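Local coordinates for protein Tv2483 (Treponema vincentii, PDB 6DET) that binds L-arginine with high selectivity as a treponemal lipoprotein, probably delivering it to an ABC transporter as the solute-binding component, at residues F103-E108 against Y113-P118. Sequence-based numbering, arbitrary orientation. Where two conformers were deposited one is given.
Sequences FSVTEE and YRMCTP. With ARG (arginine), chain B.
Phe103 meets Tyr113 in a T-shaped (edge-to-face) aromatic pair: the centroids lie 5.0 Å apart and the planes are inclined at 76°. The Phe103 ring is the edge partner. Phe103 CZ stands over one face of Tyr113, off centre toward the rim, and comes within 3.7 Å of Tyr113 CE2. With CG anti to the backbone N (chi1 -172°), Phe103 reaches across to residues 113-118. A Met-aromatic contact at the ring edge adds to the pair. Met115 SD lies 3.7 Å from Phe103 CE2, near the plane of the ring. Met115 SD also sits 4.2 Å from Val105 CG2, bringing the methionine against both residues. With no hydrogen bond between the segments, the ring and sulfur contacts carry the interface.

Both segments instead bond to a common partner, strand 215-223, in the mixed sheet of this family 3 solute-binding protein: Phe103 and Val105 pair through their backbones with Thr220 and Tyr218, Arg114 and Cys116 with Phe223 and Phe221. Helix 87-92 touches both aromatic side chains through Lys87, while Arg109, from the connecting loop, makes a cation-pi contact with Phe103.

The pair adjoins the arginine pocket, which includes Phe103 and Ser104. Whereas Phe103 turns to Tyr113, the next side chain points away from that segment and serves the ligand. Ser104 OG accepts a bond from the ligand N at 2.8 Å and also bonds Glu217. Ser104 N donates to the ligand carboxylate O at 2.9 Å, nearly straight at 173°.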
# COMPACT_ATOMS: atom_id res chain seq x y z
N PHE A 103 -1.61 1.97 0.61
CA PHE A 103 -1.31 3.38 0.41
C PHE A 103 -0.54 3.94 1.61
O PHE A 103 -1.07 4.00 2.73
CB PHE A 103 -2.64 4.13 0.17
CG PHE A 103 -2.48 5.57 -0.23
CD1 PHE A 103 -2.66 5.97 -1.55
CD2 PHE A 103 -2.20 6.56 0.72
CE1 PHE A 103 -2.51 7.29 -1.91
CE2 PHE A 103 -2.06 7.88 0.35
CZ PHE A 103 -2.22 8.24 -0.97
N SER A 104 0.69 4.42 1.37
CA SER A 104 1.54 4.96 2.43
C SER A 104 1.24 6.43 2.77
O SER A 104 1.06 7.28 1.90
CB SER A 104 3.00 4.85 2.01
OG SER A 104 3.33 3.49 1.81
N VAL A 105 1.19 6.73 4.07
CA VAL A 105 1.22 8.11 4.52
C VAL A 105 2.59 8.72 4.24
O VAL A 105 3.63 8.14 4.58
CB VAL A 105 0.88 8.21 6.01
CG1 VAL A 105 0.94 9.67 6.44
CG2 VAL A 105 -0.49 7.62 6.27
N THR A 106 2.60 9.89 3.60
CA THR A 106 3.79 10.73 3.51
C THR A 106 3.39 12.15 3.84
O THR A 106 2.21 12.53 3.75
CB THR A 106 4.45 10.73 2.13
OG1 THR A 106 3.62 11.46 1.22
CG2 THR A 106 4.70 9.30 1.60
N GLU A 107 4.39 12.96 4.19
CA GLU A 107 4.10 14.35 4.49
C GLU A 107 3.56 15.08 3.27
O GLU A 107 2.58 15.83 3.36
CB GLU A 107 5.35 15.03 5.04
CG GLU A 107 5.72 14.57 6.46
CD GLU A 107 4.58 14.75 7.46
OE1 GLU A 107 4.15 15.90 7.67
OE2 GLU A 107 4.08 13.74 8.00
N GLU A 108 4.17 14.85 2.10
CA GLU A 108 3.66 15.43 0.85
C GLU A 108 2.20 15.06 0.62
O GLU A 108 1.37 15.91 0.26
CB GLU A 108 4.54 14.97 -0.32
CG GLU A 108 3.91 15.06 -1.72
CD GLU A 108 3.87 16.46 -2.27
OE1 GLU A 108 4.28 17.39 -1.55
OE2 GLU A 108 3.43 16.64 -3.42
N TYR A 113 -4.40 14.66 0.00
CA TYR A 113 -5.40 13.66 0.35
C TYR A 113 -5.81 13.84 1.80
O TYR A 113 -5.02 14.31 2.64
CB TYR A 113 -4.86 12.22 0.22
CG TYR A 113 -4.31 11.81 -1.13
CD1 TYR A 113 -5.14 11.22 -2.08
CD2 TYR A 113 -2.96 11.94 -1.44
CE1 TYR A 113 -4.65 10.80 -3.29
CE2 TYR A 113 -2.46 11.54 -2.65
CZ TYR A 113 -3.31 10.96 -3.58
OH TYR A 113 -2.82 10.54 -4.80
N ARG A 114 -7.04 13.41 2.09
CA ARG A 114 -7.51 13.19 3.45
C ARG A 114 -7.31 11.71 3.76
O ARG A 114 -7.83 10.86 3.05
CB ARG A 114 -8.98 13.57 3.61
CG ARG A 114 -9.52 13.34 5.05
CD ARG A 114 -10.96 13.79 5.21
NE ARG A 114 -11.09 15.24 5.02
CZ ARG A 114 -11.04 16.14 5.99
NH1 ARG A 114 -10.85 15.75 7.26
NH2 ARG A 114 -11.16 17.42 5.69
N MET A 115 -6.53 11.40 4.78
CA MET A 115 -6.16 10.02 5.04
C MET A 115 -6.78 9.56 6.36
O MET A 115 -6.89 10.35 7.32
CB MET A 115 -4.63 9.86 5.03
CG MET A 115 -4.09 10.08 3.61
SD MET A 115 -2.29 10.08 3.37
CE MET A 115 -1.90 11.67 4.06
N CYS A 116 -7.25 8.32 6.40
CA CYS A 116 -7.89 7.85 7.62
C CYS A 116 -6.83 7.32 8.57
O CYS A 116 -5.68 7.11 8.20
CB CYS A 116 -8.92 6.77 7.32
SG CYS A 116 -8.20 5.20 6.84
N THR A 117 -7.25 7.11 9.82
CA THR A 117 -6.33 6.70 10.85
C THR A 117 -5.56 5.46 10.36
O THR A 117 -6.17 4.54 9.80
CB THR A 117 -7.07 6.43 12.15
OG1 THR A 117 -6.11 6.15 13.18
CG2 THR A 117 -8.03 5.29 11.98
N PRO A 118 -4.24 5.44 10.51
CA PRO A 118 -3.45 4.34 9.95
C PRO A 118 -3.84 2.97 10.48
O PRO A 118 -4.22 2.81 11.64
CB PRO A 118 -2.02 4.70 10.36
CG PRO A 118 -2.02 6.17 10.42
CD PRO A 118 -3.40 6.60 10.86
N ARG B . 2.94 1.95 -0.53
CA ARG B . 2.89 2.24 -1.99
C ARG B . 2.31 3.63 -2.21
O ARG B . 1.63 4.14 -1.31
CB ARG B . 2.05 1.20 -2.72
CG ARG B . 2.64 -0.21 -2.72
CD ARG B . 1.74 -1.25 -3.39
NE ARG B . 1.59 -0.97 -4.80
CZ ARG B . 0.48 -0.50 -5.37
NH1 ARG B . 0.51 -0.24 -6.68
NH2 ARG B . -0.62 -0.27 -4.65
OXT ARG B . 2.50 4.21 -3.29